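Bacteriocin (Streptococcus pyogenes, PDB 2FU2) probably protects its producer from a bacteriocin, pyogenecin, as an immunity protein of the EntA_Immun family. Local coordinates at residues Lys13-Gln18 against Gln28-Leu33; Ser52-Tyr57 against Asp71-Val76. One frame throughout, in Å; residues are numbered along the deposited sequence.

In the fold
Contacts 1 and 2 lie in one small all-helical chain and share its core. Contact 1 sets helix 4-15 against helix 24-40; contact 2 sets helix 44-60 against helix 67-78, so between them they take in all four main helices of the bundle. Their centres are about 12 Å apart, and they lie about 7 Å and 6 Å from the centre of the chain. Two bridges join them. On one, L53 CD2 packs 3.4 Å from I30 CD1 and also touches A29 and L33; on the other, V14 CG2 stands 3.6 Å from L72 CD2. In sequence, contact 1 is complete before the residues of contact 2 begin.

Contact 1. Residues Lys13-Gln18 against Gln28-Leu33; sequences KVYSEQ and QAIFEL
The backbones of 13-18 and 28-33 come closest at Y15 and I30, whose CA atoms are 6.2 Å apart, where the end of helix 4-15 meets helix 24-40. This is helix-to-helix packing in a four-helix bundle of the EntA_Immun family, with the short helix 18-21 in the connection between the two partners. I30 does most of the work from its side, sending its two branches to different neighbours. Its CG2 methyl, held anti to the backbone N, sits 3.7 Å from Y15 CB and near the plane of the Y15 ring, at the edge of the ring. The other branch turns to V14, where I30 CG1 faces V14 CG1 at a looser 4.2 Å, the two side chains crossing at about a right angle. Both V14 and I30 are buried; V14 also reaches I69 of helix 67-78 and I20 of helix 18-21. Toward the outside, Y15 meets F31. With CG anti to the backbone N (chi1 175°), the Y15 ring extends alongside F31, the two side chains pointing the same way, and a carbon of the tyrosine ring touches the F31 methylene. After Y15, S16 OG folds back to donate to K13 O, E17 N bonds to V14 O, and E17, at the N-cap position of the next helix, reaches S68 through OE2. At the outer margin, Y15 CE1 comes obliquely to F31 CB at 3.9 Å.

Contact 2. Residues Ser52-Tyr57 against Asp71-Val76; sequences SLINQY and DLSRLV
Apolar contact between I54 and L72 carries most of this contact. The CD1 methyl at the end of I54 meets L72 CD2 at 3.6 Å, and I54 CG1 lies a little farther back, 3.9 Å from L72 CD2. The two side chains cross at about a right angle, with L72 CD2 the nearer partner of both I54 carbons. I54 directs CG1 anti to its carbonyl carbon (chi1 -57°), a torsion that puts CG2 anti to the backbone N, from where this methyl rests 3.7 Å from S73 CB. One isoleucine therefore spans two successive residues of the facing helix, and all three are buried. The closest CA atoms across the contact are those of I54 and S73, 6.1 Å apart. This is the packing of helix 44-60 against helix 67-78, the last two helices of the four-helix bundle, and L72 carries it on to helix 4-15 through A10 and L11. Between the same two helices, V76 packs on I50. The polar link is made through water. S73 places OG anti to its backbone N (chi1 -179°), and water 1 is hydrogen-bonded to it at 2.7 Å. The same water is hydrogen-bonded to N55 OD1, also at 2.7 Å, and so joins the helices beside the apolar patch. N55 OD1 is gripped a second time, by the ammonium group of K77, one residue past V76; the positive charge would probably polarise the amide oxygen.

Contact 1. Residues Lys13-Gln18 against Gln28-Leu33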
loop_
_atom_site.group_PDB
_atom_site.type_symbol
_atom_site.label_atom_id
_atom_site.label_comp_id
_atom_site.label_asym_id
_atom_site.label_seq_id
_atom_site.Cartn_x
_atom_site.Cartn_y
_atom_site.Cartn_z
ATOM N N LYS A 13 -3.468 -6.295 -3.986
ATOM C CA LYS A 13 -2.998 -7.500 -3.312
ATOM C C LYS A 13 -2.976 -7.302 -1.808
ATOM O O LYS A 13 -3.482 -8.123 -1.067
ATOM C CB LYS A 13 -1.613 -7.886 -3.798
ATOM C CG LYS A 13 -1.332 -9.391 -3.524
ATOM C CD LYS A 13 0.119 -9.750 -3.661
ATOM C CE LYS A 13 0.281 -10.606 -4.797
ATOM N NZ LYS A 13 -0.893 -11.502 -4.673
ATOM N N VAL A 14 -2.384 -6.210 -1.356
ATOM C CA VAL A 14 -2.448 -5.844 0.070
ATOM C C VAL A 14 -3.906 -5.665 0.592
ATOM O O VAL A 14 -4.321 -6.276 1.617
ATOM C CB VAL A 14 -1.625 -4.556 0.352
ATOM C CG1 VAL A 14 -1.930 -4.023 1.720
ATOM C CG2 VAL A 14 -0.118 -4.843 0.176
ATOM N N TYR A 15 -4.677 -4.856 -0.117
ATOM C CA TYR A 15 -6.103 -4.674 0.206
ATOM C C TYR A 15 -6.854 -6.006 0.415
ATOM O O TYR A 15 -7.555 -6.143 1.371
ATOM C CB TYR A 15 -6.766 -3.813 -0.884
ATOM C CG TYR A 15 -8.252 -3.630 -0.743
ATOM C CD1 TYR A 15 -8.768 -2.603 0.026
ATOM C CD2 TYR A 15 -9.133 -4.442 -1.461
ATOM C CE1 TYR A 15 -10.101 -2.454 0.186
ATOM C CE2 TYR A 15 -10.505 -4.282 -1.354
ATOM C CZ TYR A 15 -10.990 -3.281 -0.520
ATOM O OH TYR A 15 -12.350 -3.117 -0.389
ATOM N N SER A 16 -6.690 -6.976 -0.494
ATOM C CA SER A 16 -7.387 -8.247 -0.377
ATOM C C SER A 16 -6.978 -9.083 0.852
ATOM O O SER A 16 -7.608 -10.105 1.075
ATOM C CB SER A 16 -7.209 -9.110 -1.658
ATOM O OG SER A 16 -5.827 -9.531 -1.783
ATOM N N GLU A 17 -5.940 -8.673 1.620
ATOM C CA GLU A 17 -5.410 -9.488 2.704
ATOM C C GLU A 17 -6.394 -9.498 3.865
ATOM O O GLU A 17 -6.810 -8.423 4.325
ATOM C CB GLU A 17 -4.069 -8.926 3.211
ATOM C CG GLU A 17 -2.884 -9.187 2.300
ATOM C CD GLU A 17 -2.428 -10.651 2.312
ATOM O OE1 GLU A 17 -2.730 -11.436 3.249
ATOM O OE2 GLU A 17 -1.722 -11.024 1.378
ATOM N N GLN A 18 -6.712 -10.691 4.380
ATOM C CA GLN A 18 -7.646 -10.847 5.532
ATOM C C GLN A 18 -7.278 -9.941 6.707
ATOM O O GLN A 18 -8.163 -9.306 7.274
ATOM C CB GLN A 18 -7.841 -12.323 5.971
ATOM C CG GLN A 18 -8.991 -13.093 5.197
ATOM C CD GLN A 18 -8.921 -14.656 5.303
ATOM O OE1 GLN A 18 -9.402 -15.279 6.289
ATOM N NE2 GLN A 18 -8.339 -15.291 4.274
ATOM N N GLN A 28 -9.365 1.112 4.548
ATOM C CA GLN A 28 -9.865 2.346 3.933
ATOM C C GLN A 28 -8.721 3.189 3.345
ATOM O O GLN A 28 -8.762 3.657 2.224
ATOM C CB GLN A 28 -10.592 3.163 4.999
ATOM C CG GLN A 28 -11.272 4.429 4.444
ATOM C CD GLN A 28 -11.952 5.194 5.523
ATOM O OE1 GLN A 28 -12.440 4.613 6.521
ATOM N NE2 GLN A 28 -11.978 6.503 5.369
ATOM N N ALA A 29 -7.691 3.369 4.147
ATOM C CA ALA A 29 -6.452 3.980 3.717
ATOM C C ALA A 29 -5.917 3.381 2.408
ATOM O O ALA A 29 -5.683 4.114 1.402
ATOM C CB ALA A 29 -5.410 3.889 4.839
ATOM N N ILE A 30 -5.713 2.068 2.396
ATOM C CA ILE A 30 -5.236 1.433 1.144
ATOM C C ILE A 30 -6.230 1.689 -0.003
ATOM O O ILE A 30 -5.846 2.057 -1.160
ATOM C CB ILE A 30 -4.966 -0.112 1.333
ATOM C CG1 ILE A 30 -3.826 -0.372 2.359
ATOM C CG2 ILE A 30 -4.793 -0.828 -0.056
ATOM C CD1 ILE A 30 -2.483 0.222 1.914
ATOM N N PHE A 31 -7.513 1.573 0.343
ATOM C CA PHE A 31 -8.550 1.732 -0.629
ATOM C C PHE A 31 -8.465 3.148 -1.244
ATOM O O PHE A 31 -8.647 3.328 -2.463
ATOM C CB PHE A 31 -9.910 1.455 -0.010
ATOM C CG PHE A 31 -11.036 1.960 -0.848
ATOM C CD1 PHE A 31 -11.391 1.302 -2.020
ATOM C CD2 PHE A 31 -11.686 3.149 -0.511
ATOM C CE1 PHE A 31 -12.408 1.796 -2.847
ATOM C CE2 PHE A 31 -12.740 3.663 -1.329
ATOM C CZ PHE A 31 -13.082 2.974 -2.499
ATOM N N GLU A 32 -8.174 4.145 -0.414
ATOM C CA GLU A 32 -8.176 5.509 -0.886
ATOM C C GLU A 32 -6.976 5.857 -1.738
ATOM O O GLU A 32 -7.090 6.556 -2.709
ATOM C CB GLU A 32 -8.273 6.478 0.274
ATOM C CG GLU A 32 -9.609 6.473 0.893
ATOM C CD GLU A 32 -9.836 7.610 1.911
ATOM O OE1 GLU A 32 -9.151 8.668 1.810
ATOM O OE2 GLU A 32 -10.726 7.451 2.793
ATOM N N LEU A 33 -5.810 5.395 -1.320
ATOM C CA LEU A 33 -4.606 5.542 -2.068
ATOM C C LEU A 33 -4.755 4.841 -3.436
ATOM O O LEU A 33 -4.460 5.451 -4.493
ATOM C CB LEU A 33 -3.425 4.977 -1.246
ATOM C CG LEU A 33 -3.264 5.699 0.109
ATOM C CD1 LEU A 33 -2.118 5.197 1.033
ATOM C CD2 LEU A 33 -3.087 7.215 -0.124
#

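Contact 2. Residues Ser52-Tyr57 against Asp71-Val76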
loop_
_atom_site.group_PDB
_atom_site.type_symbol
_atom_site.label_atom_id
_atom_site.label_comp_id
_atom_site.label_asym_id
_atom_site.label_seq_id
_atom_site.Cartn_x
_atom_site.Cartn_y
_atom_site.Cartn_z
ATOM N N SER A 52 4.498 6.025 3.783
ATOM C CA SER A 52 4.203 6.341 5.158
ATOM C C SER A 52 3.194 5.357 5.722
ATOM O O SER A 52 3.377 4.908 6.864
ATOM C CB SER A 52 3.630 7.750 5.310
ATOM O OG SER A 52 4.586 8.761 4.948
ATOM N N LEU A 53 2.130 5.052 4.953
ATOM C CA LEU A 53 1.097 4.129 5.438
ATOM C C LEU A 53 1.668 2.692 5.646
ATOM O O LEU A 53 1.454 2.073 6.692
ATOM C CB LEU A 53 -0.134 4.145 4.507
ATOM C CG LEU A 53 -1.281 3.209 4.849
ATOM C CD1 LEU A 53 -1.974 3.692 6.110
ATOM C CD2 LEU A 53 -2.289 3.056 3.725
ATOM N N ILE A 54 2.459 2.202 4.691
ATOM C CA ILE A 54 3.055 0.874 4.794
ATOM C C ILE A 54 4.138 0.812 5.863
ATOM O O ILE A 54 4.169 -0.147 6.642
ATOM C CB ILE A 54 3.565 0.343 3.410
ATOM C CG1 ILE A 54 2.431 0.320 2.379
ATOM C CG2 ILE A 54 4.060 -1.079 3.557
ATOM C CD1 ILE A 54 1.283 -0.703 2.748
ATOM N N ASN A 55 4.990 1.829 5.961
ATOM C CA ASN A 55 5.901 1.883 7.140
ATOM C C ASN A 55 5.139 1.740 8.452
ATOM O O ASN A 55 5.545 0.939 9.315
ATOM C CB ASN A 55 6.740 3.146 7.174
ATOM C CG ASN A 55 7.651 3.223 6.019
ATOM O OD1 ASN A 55 7.869 2.225 5.321
ATOM N ND2 ASN A 55 8.213 4.389 5.792
ATOM N N GLN A 56 4.043 2.515 8.578
ATOM C CA GLN A 56 3.203 2.542 9.744
ATOM C C GLN A 56 2.636 1.152 9.991
ATOM O O GLN A 56 2.655 0.673 11.110
ATOM C CB GLN A 56 2.087 3.548 9.537
ATOM C CG GLN A 56 0.811 3.281 10.356
ATOM C CD GLN A 56 -0.207 4.434 10.301
ATOM O OE1 GLN A 56 -0.483 5.004 9.240
ATOM N NE2 GLN A 56 -0.768 4.766 11.435
ATOM N N TYR A 57 2.156 0.481 8.932
ATOM C CA TYR A 57 1.635 -0.877 9.103
ATOM C C TYR A 57 2.754 -1.838 9.603
ATOM O O TYR A 57 2.613 -2.595 10.625
ATOM C CB TYR A 57 1.008 -1.398 7.816
ATOM C CG TYR A 57 0.373 -2.686 8.075
ATOM C CD1 TYR A 57 -0.965 -2.749 8.400
ATOM C CD2 TYR A 57 1.142 -3.861 8.119
ATOM C CE1 TYR A 57 -1.571 -3.986 8.734
ATOM C CE2 TYR A 57 0.561 -5.110 8.448
ATOM C CZ TYR A 57 -0.806 -5.165 8.756
ATOM O OH TYR A 57 -1.396 -6.367 9.089
ATOM N N ASP A 71 6.216 -6.616 -0.335
ATOM C CA ASP A 71 6.278 -6.418 -1.753
ATOM C C ASP A 71 5.915 -4.977 -2.203
ATOM O O ASP A 71 6.724 -4.293 -2.831
ATOM C CB ASP A 71 5.349 -7.410 -2.452
ATOM C CG ASP A 71 5.897 -8.826 -2.483
ATOM O OD1 ASP A 71 7.055 -9.098 -2.075
ATOM O OD2 ASP A 71 5.114 -9.692 -2.919
ATOM N N LEU A 72 4.689 -4.542 -1.898
ATOM C CA LEU A 72 4.291 -3.151 -1.992
ATOM C C LEU A 72 5.300 -2.187 -1.389
ATOM O O LEU A 72 5.718 -1.208 -2.022
ATOM C CB LEU A 72 2.928 -2.922 -1.294
ATOM C CG LEU A 72 2.395 -1.501 -1.313
ATOM C CD1 LEU A 72 2.380 -0.878 -2.762
ATOM C CD2 LEU A 72 0.980 -1.502 -0.734
ATOM N N SER A 73 5.671 -2.408 -0.168
ATOM C CA SER A 73 6.677 -1.493 0.444
ATOM C C SER A 73 7.903 -1.306 -0.460
ATOM O O SER A 73 8.348 -0.198 -0.665
ATOM C CB SER A 73 7.170 -2.045 1.767
ATOM O OG SER A 73 8.108 -1.165 2.342
ATOM N N ARG A 74 8.416 -2.428 -1.011
ATOM C CA ARG A 74 9.568 -2.443 -1.833
ATOM C C ARG A 74 9.389 -1.577 -3.092
ATOM O O ARG A 74 10.258 -0.766 -3.464
ATOM C CB ARG A 74 9.872 -3.893 -2.213
ATOM C CG ARG A 74 10.989 -3.982 -3.187
ATOM C CD ARG A 74 10.866 -5.108 -4.135
ATOM N NE ARG A 74 12.050 -5.083 -4.977
ATOM C CZ ARG A 74 12.473 -6.124 -5.675
ATOM N NH1 ARG A 74 11.791 -7.264 -5.615
ATOM N NH2 ARG A 74 13.569 -6.030 -6.408
ATOM N N LEU A 75 8.253 -1.777 -3.746
ATOM C CA LEU A 75 7.923 -1.056 -4.931
ATOM C C LEU A 75 7.855 0.465 -4.757
ATOM O O LEU A 75 8.351 1.189 -5.624
ATOM C CB LEU A 75 6.598 -1.584 -5.531
ATOM C CG LEU A 75 6.605 -3.025 -6.050
ATOM C CD1 LEU A 75 5.322 -3.332 -6.812
ATOM C CD2 LEU A 75 7.787 -3.258 -6.979
ATOM N N VAL A 76 7.179 0.956 -3.718
ATOM C CA VAL A 76 7.060 2.400 -3.535
ATOM C C VAL A 76 8.347 2.956 -2.979
ATOM O O VAL A 76 8.647 4.141 -3.234
ATOM C CB VAL A 76 5.839 2.881 -2.641
ATOM C CG1 VAL A 76 4.582 2.488 -3.273
ATOM C CG2 VAL A 76 5.901 2.257 -1.316
HETATM O O HOH W 1 7.089 1.262 2.933
#